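Local atomic coordinates of PurR transcriptional regulator (Vibrio parahaemolyticus, PDB entry 3D8U), a protein that probably binds cis-regulatory DNA and controls transcription, as a LacI/PurR-family regulator with a periplasmic-binding-protein-like domain. Residues 163-176 with 189-203. Sequence-based numbering, arbitrary orientation.
Sequences PSSQLGAEGLAKLL and HEEIAIGALFECHRR
Gly168 and Gly195 face each other where helices 165-176 and 190-203 cross. The axes come within 6.2 Å, at a crossing angle of -51°. With no side chain at either glycine, backbone meets backbone. Gly195 CA lies 3.1 Å from Ser165 O, and Gly168 CA lies 3.3 Å from Ile192 O. Both are CA-H...O contacts; no conventional hydrogen bond joins the helices.

At the N-terminal ends, CB and CG of Pro163 lie against the His189 ring, with Pro163 CG 3.3 Å from His189 CD2. Ile192 CD1 packs on Pro163 CB. His189 NE2 is hydrogen-bonded to Glu15. Ser164 OG caps its helix by accepting from Leu167 N at 2.8 Å.

Further along, Leu172 CD1 touches both Glu199 CG and Cys200 SG. Arg203 reaches across to the other helix, with Ala173 CA over one face of its guanidinium. Glu199 CG is anti to the backbone N (chi1 -176°), and the chain then bends to bring OE2 to Arg202 NE and, in a weak hydrogen bond, to Arg203 NE; the three residues form a salt-bridge network.

Leu172 and Ile192 also touch strand 184-187, which links the helices. The arrangement is a glycine-mediated close crossing of consecutive helices on one face of a parallel alpha/beta sheet, in the periplasmic-binding-protein-like fold.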
loop_
_atom_site.group_PDB
_atom_site.type_symbol
_atom_site.label_atom_id
_atom_site.label_comp_id
_atom_site.label_asym_id
_atom_site.label_seq_id
_atom_site.Cartn_x
_atom_site.Cartn_y
_atom_site.Cartn_z
ATOM N N PRO B 163 -6.199 8.980 -0.951
ATOM C CA PRO B 163 -6.616 8.621 -2.300
ATOM C C PRO B 163 -7.378 7.312 -2.254
ATOM O O PRO B 163 -7.029 6.435 -1.469
ATOM C CB PRO B 163 -5.291 8.410 -3.013
ATOM C CG PRO B 163 -4.379 7.962 -1.940
ATOM C CD PRO B 163 -4.732 8.893 -0.835
ATOM N N SER B 164 -8.415 7.193 -3.072
ATOM C CA SER B 164 -9.293 6.069 -2.998
ATOM C C SER B 164 -9.969 5.986 -4.339
ATOM O O SER B 164 -10.073 6.987 -5.053
ATOM C CB SER B 164 -10.339 6.321 -1.937
ATOM O OG SER B 164 -11.409 7.074 -2.476
ATOM N N SER B 165 -10.450 4.807 -4.703
ATOM C CA SER B 165 -11.117 4.738 -5.971
ATOM C C SER B 165 -12.506 5.297 -5.844
ATOM O O SER B 165 -13.049 5.730 -6.844
ATOM C CB SER B 165 -11.133 3.338 -6.550
ATOM O OG SER B 165 -11.773 2.468 -5.650
ATOM N N GLN B 166 -13.081 5.304 -4.636
ATOM C CA GLN B 166 -14.395 5.954 -4.444
ATOM C C GLN B 166 -14.254 7.423 -4.828
ATOM O O GLN B 166 -15.119 8.020 -5.477
ATOM C CB GLN B 166 -14.912 5.871 -3.009
ATOM C CG GLN B 166 -16.137 6.725 -2.812
ATOM C CD GLN B 166 -16.597 6.809 -1.374
ATOM O OE1 GLN B 166 -15.873 6.471 -0.436
ATOM N NE2 GLN B 166 -17.826 7.262 -1.186
ATOM N N LEU B 167 -13.135 7.992 -4.437
ATOM C CA LEU B 167 -12.907 9.359 -4.764
ATOM C C LEU B 167 -12.886 9.582 -6.287
ATOM O O LEU B 167 -13.446 10.571 -6.744
ATOM C CB LEU B 167 -11.634 9.840 -4.105
ATOM C CG LEU B 167 -11.649 11.269 -3.638
ATOM C CD1 LEU B 167 -10.313 11.574 -3.020
ATOM C CD2 LEU B 167 -11.942 12.235 -4.803
ATOM N N GLY B 168 -12.259 8.682 -7.063
ATOM C CA GLY B 168 -12.166 8.836 -8.526
ATOM C C GLY B 168 -13.504 8.634 -9.217
ATOM O O GLY B 168 -13.830 9.325 -10.151
ATOM N N ALA B 169 -14.275 7.666 -8.766
ATOM C CA ALA B 169 -15.662 7.523 -9.207
ATOM C C ALA B 169 -16.402 8.829 -8.982
ATOM O O ALA B 169 -16.811 9.516 -9.910
ATOM C CB ALA B 169 -16.357 6.408 -8.429
ATOM N N GLU B 170 -16.549 9.193 -7.728
ATOM C CA GLU B 170 -17.405 10.303 -7.419
ATOM C C GLU B 170 -16.782 11.530 -7.991
ATOM O O GLU B 170 -17.482 12.413 -8.488
ATOM C CB GLU B 170 -17.622 10.398 -5.938
ATOM C CG GLU B 170 -18.325 9.189 -5.460
ATOM C CD GLU B 170 -18.299 9.092 -3.984
ATOM O OE1 GLU B 170 -19.195 8.432 -3.412
ATOM O OE2 GLU B 170 -17.389 9.682 -3.372
ATOM N N GLY B 171 -15.458 11.561 -7.985
ATOM C CA GLY B 171 -14.720 12.669 -8.619
ATOM C C GLY B 171 -15.240 12.868 -10.022
ATOM O O GLY B 171 -15.718 13.963 -10.363
ATOM N N LEU B 172 -15.192 11.798 -10.817
ATOM C CA LEU B 172 -15.664 11.872 -12.175
ATOM C C LEU B 172 -17.093 12.377 -12.171
ATOM O O LEU B 172 -17.425 13.363 -12.864
ATOM C CB LEU B 172 -15.636 10.522 -12.830
ATOM C CG LEU B 172 -15.419 10.439 -14.344
ATOM C CD1 LEU B 172 -16.240 9.298 -14.894
ATOM C CD2 LEU B 172 -15.704 11.713 -15.087
ATOM N N ALA B 173 -17.937 11.734 -11.371
ATOM C CA ALA B 173 -19.344 12.155 -11.293
ATOM C C ALA B 173 -19.493 13.669 -11.152
ATOM O O ALA B 173 -20.100 14.314 -12.010
ATOM C CB ALA B 173 -20.072 11.445 -10.205
ATOM N N LYS B 174 -18.918 14.240 -10.099
ATOM C CA LYS B 174 -19.174 15.629 -9.779
ATOM C C LYS B 174 -18.651 16.576 -10.874
ATOM O O LYS B 174 -19.269 17.600 -11.171
ATOM C CB LYS B 174 -18.572 15.989 -8.428
ATOM C CG LYS B 174 -19.065 15.161 -7.235
ATOM C CD LYS B 174 -18.831 15.968 -5.958
ATOM C CE LYS B 174 -18.953 15.139 -4.680
ATOM N NZ LYS B 174 -17.663 14.475 -4.288
ATOM N N LEU B 175 -17.520 16.224 -11.480
ATOM C CA LEU B 175 -17.015 16.982 -12.604
ATOM C C LEU B 175 -17.997 16.948 -13.783
ATOM O O LEU B 175 -18.381 17.984 -14.305
ATOM C CB LEU B 175 -15.623 16.477 -13.003
ATOM C CG LEU B 175 -14.439 16.788 -12.073
ATOM C CD1 LEU B 175 -13.165 16.588 -12.817
ATOM C CD2 LEU B 175 -14.458 18.208 -11.557
ATOM N N LEU B 176 -18.424 15.751 -14.170
ATOM C CA LEU B 176 -19.486 15.593 -15.160
ATOM C C LEU B 176 -20.673 16.455 -14.863
ATOM O O LEU B 176 -21.352 16.865 -15.784
ATOM C CB LEU B 176 -19.978 14.153 -15.194
ATOM C CG LEU B 176 -19.504 13.188 -16.278
ATOM C CD1 LEU B 176 -18.340 13.704 -17.142
ATOM C CD2 LEU B 176 -19.160 11.851 -15.660
ATOM N N HIS B 189 -3.344 10.270 -8.172
ATOM C CA HIS B 189 -2.984 8.983 -7.595
ATOM C C HIS B 189 -3.596 7.857 -8.383
ATOM O O HIS B 189 -4.642 8.007 -9.019
ATOM C CB HIS B 189 -3.564 8.839 -6.192
ATOM C CG HIS B 189 -2.774 9.517 -5.137
ATOM N ND1 HIS B 189 -2.608 10.880 -5.097
ATOM C CD2 HIS B 189 -2.121 9.022 -4.063
ATOM C CE1 HIS B 189 -1.877 11.198 -4.045
ATOM N NE2 HIS B 189 -1.563 10.088 -3.401
ATOM N N GLU B 190 -2.981 6.691 -8.278
ATOM C CA GLU B 190 -3.407 5.561 -9.075
ATOM C C GLU B 190 -4.746 4.985 -8.650
ATOM O O GLU B 190 -5.528 4.577 -9.506
ATOM C CB GLU B 190 -2.328 4.498 -9.070
ATOM C CG GLU B 190 -2.378 3.541 -10.220
ATOM C CD GLU B 190 -1.519 2.362 -9.946
ATOM O OE1 GLU B 190 -1.509 1.901 -8.772
ATOM O OE2 GLU B 190 -0.835 1.904 -10.889
ATOM N N GLU B 191 -5.011 4.953 -7.342
ATOM C CA GLU B 191 -6.370 4.567 -6.835
ATOM C C GLU B 191 -7.464 5.440 -7.447
ATOM O O GLU B 191 -8.492 4.953 -7.890
ATOM C CB GLU B 191 -6.460 4.664 -5.323
ATOM C CG GLU B 191 -5.488 3.775 -4.632
ATOM C CD GLU B 191 -4.406 4.526 -3.864
ATOM O OE1 GLU B 191 -3.693 5.417 -4.420
ATOM O OE2 GLU B 191 -4.269 4.172 -2.666
ATOM N N ILE B 192 -7.190 6.737 -7.508
ATOM C CA ILE B 192 -8.112 7.692 -8.063
ATOM C C ILE B 192 -8.435 7.381 -9.527
ATOM O O ILE B 192 -9.597 7.309 -9.925
ATOM C CB ILE B 192 -7.529 9.078 -7.890
ATOM C CG1 ILE B 192 -7.430 9.367 -6.396
ATOM C CG2 ILE B 192 -8.339 10.108 -8.650
ATOM C CD1 ILE B 192 -6.503 10.491 -5.992
ATOM N N ALA B 193 -7.398 7.162 -10.315
ATOM C CA ALA B 193 -7.550 6.962 -11.727
ATOM C C ALA B 193 -8.285 5.672 -11.960
ATOM O O ALA B 193 -8.942 5.513 -12.965
ATOM C CB ALA B 193 -6.196 6.897 -12.365
ATOM N N ILE B 194 -8.167 4.734 -11.036
ATOM C CA ILE B 194 -8.835 3.459 -11.200
ATOM C C ILE B 194 -10.329 3.648 -10.948
ATOM O O ILE B 194 -11.182 3.161 -11.724
ATOM C CB ILE B 194 -8.258 2.430 -10.249
ATOM C CG1 ILE B 194 -6.886 2.012 -10.762
ATOM C CG2 ILE B 194 -9.157 1.245 -10.140
ATOM C CD1 ILE B 194 -6.908 0.969 -11.884
ATOM N N GLY B 195 -10.647 4.362 -9.868
ATOM C CA GLY B 195 -12.024 4.687 -9.596
ATOM C C GLY B 195 -12.591 5.262 -10.868
ATOM O O GLY B 195 -13.626 4.821 -11.343
ATOM N N ALA B 196 -11.881 6.225 -11.443
ATOM C CA ALA B 196 -12.389 6.975 -12.573
ATOM C C ALA B 196 -12.655 6.044 -13.749
ATOM O O ALA B 196 -13.756 6.058 -14.296
ATOM C CB ALA B 196 -11.426 8.067 -12.939
ATOM N N LEU B 197 -11.659 5.223 -14.108
ATOM C CA LEU B 197 -11.721 4.276 -15.231
ATOM C C LEU B 197 -12.940 3.387 -15.124
ATOM O O LEU B 197 -13.749 3.304 -16.041
ATOM C CB LEU B 197 -10.489 3.366 -15.230
ATOM C CG LEU B 197 -9.874 2.981 -16.584
ATOM C CD1 LEU B 197 -9.221 1.625 -16.501
ATOM C CD2 LEU B 197 -10.830 2.990 -17.763
ATOM N N PHE B 198 -13.043 2.703 -13.991
ATOM C CA PHE B 198 -14.173 1.888 -13.677
ATOM C C PHE B 198 -15.482 2.662 -13.796
ATOM O O PHE B 198 -16.471 2.101 -14.256
ATOM C CB PHE B 198 -14.013 1.356 -12.272
ATOM C CG PHE B 198 -13.246 0.077 -12.192
ATOM C CD1 PHE B 198 -13.396 -0.915 -13.169
ATOM C CD2 PHE B 198 -12.417 -0.184 -11.101
ATOM C CE1 PHE B 198 -12.700 -2.130 -13.076
ATOM C CE2 PHE B 198 -11.716 -1.416 -10.994
ATOM C CZ PHE B 198 -11.857 -2.375 -11.980
ATOM N N GLU B 199 -15.500 3.936 -13.403
ATOM C CA GLU B 199 -16.749 4.715 -13.433
ATOM C C GLU B 199 -17.119 5.100 -14.867
ATOM O O GLU B 199 -18.304 5.223 -15.200
ATOM C CB GLU B 199 -16.671 5.961 -12.518
ATOM C CG GLU B 199 -17.931 6.800 -12.373
ATOM C CD GLU B 199 -19.041 6.012 -11.697
ATOM O OE1 GLU B 199 -18.672 4.984 -11.063
ATOM O OE2 GLU B 199 -20.255 6.384 -11.803
ATOM N N CYS B 200 -16.101 5.300 -15.707
ATOM C CA CYS B 200 -16.317 5.524 -17.123
ATOM C C CYS B 200 -17.046 4.308 -17.651
ATOM O O CYS B 200 -18.120 4.420 -18.247
ATOM C CB CYS B 200 -14.987 5.647 -17.820
ATOM S SG CYS B 200 -14.193 7.226 -17.566
ATOM N N HIS B 201 -16.497 3.131 -17.381
ATOM C CA HIS B 201 -17.220 1.917 -17.707
ATOM C C HIS B 201 -18.677 1.904 -17.232
ATOM O O HIS B 201 -19.555 1.524 -18.001
ATOM C CB HIS B 201 -16.451 0.682 -17.280
ATOM C CG HIS B 201 -15.184 0.500 -18.047
ATOM N ND1 HIS B 201 -14.209 -0.402 -17.684
ATOM C CD2 HIS B 201 -14.718 1.130 -19.151
ATOM C CE1 HIS B 201 -13.205 -0.333 -18.533
ATOM N NE2 HIS B 201 -13.484 0.591 -19.431
ATOM N N ARG B 202 -18.939 2.358 -16.010
ATOM C CA ARG B 202 -20.314 2.315 -15.485
ATOM C C ARG B 202 -21.257 3.196 -16.326
ATOM O O ARG B 202 -22.407 2.820 -16.618
ATOM C CB ARG B 202 -20.386 2.734 -14.011
ATOM C CG ARG B 202 -21.638 2.213 -13.381
ATOM C CD ARG B 202 -21.762 2.455 -11.899
ATOM N NE ARG B 202 -22.197 3.825 -11.672
ATOM C CZ ARG B 202 -23.397 4.196 -11.242
ATOM N NH1 ARG B 202 -24.338 3.317 -10.922
ATOM N NH2 ARG B 202 -23.633 5.494 -11.125
ATOM N N ARG B 203 -20.737 4.352 -16.728
ATOM C CA ARG B 203 -21.533 5.395 -17.320
ATOM C C ARG B 203 -21.456 5.258 -18.812
ATOM O O ARG B 203 -22.022 6.051 -19.559
ATOM C CB ARG B 203 -20.980 6.745 -16.907
ATOM C CG ARG B 203 -20.636 6.865 -15.445
ATOM C CD ARG B 203 -20.628 8.320 -15.034
ATOM N NE ARG B 203 -20.806 8.447 -13.589
ATOM C CZ ARG B 203 -21.890 8.908 -12.980
ATOM N NH1 ARG B 203 -22.947 9.353 -13.649
ATOM N NH2 ARG B 203 -21.902 8.936 -11.669
#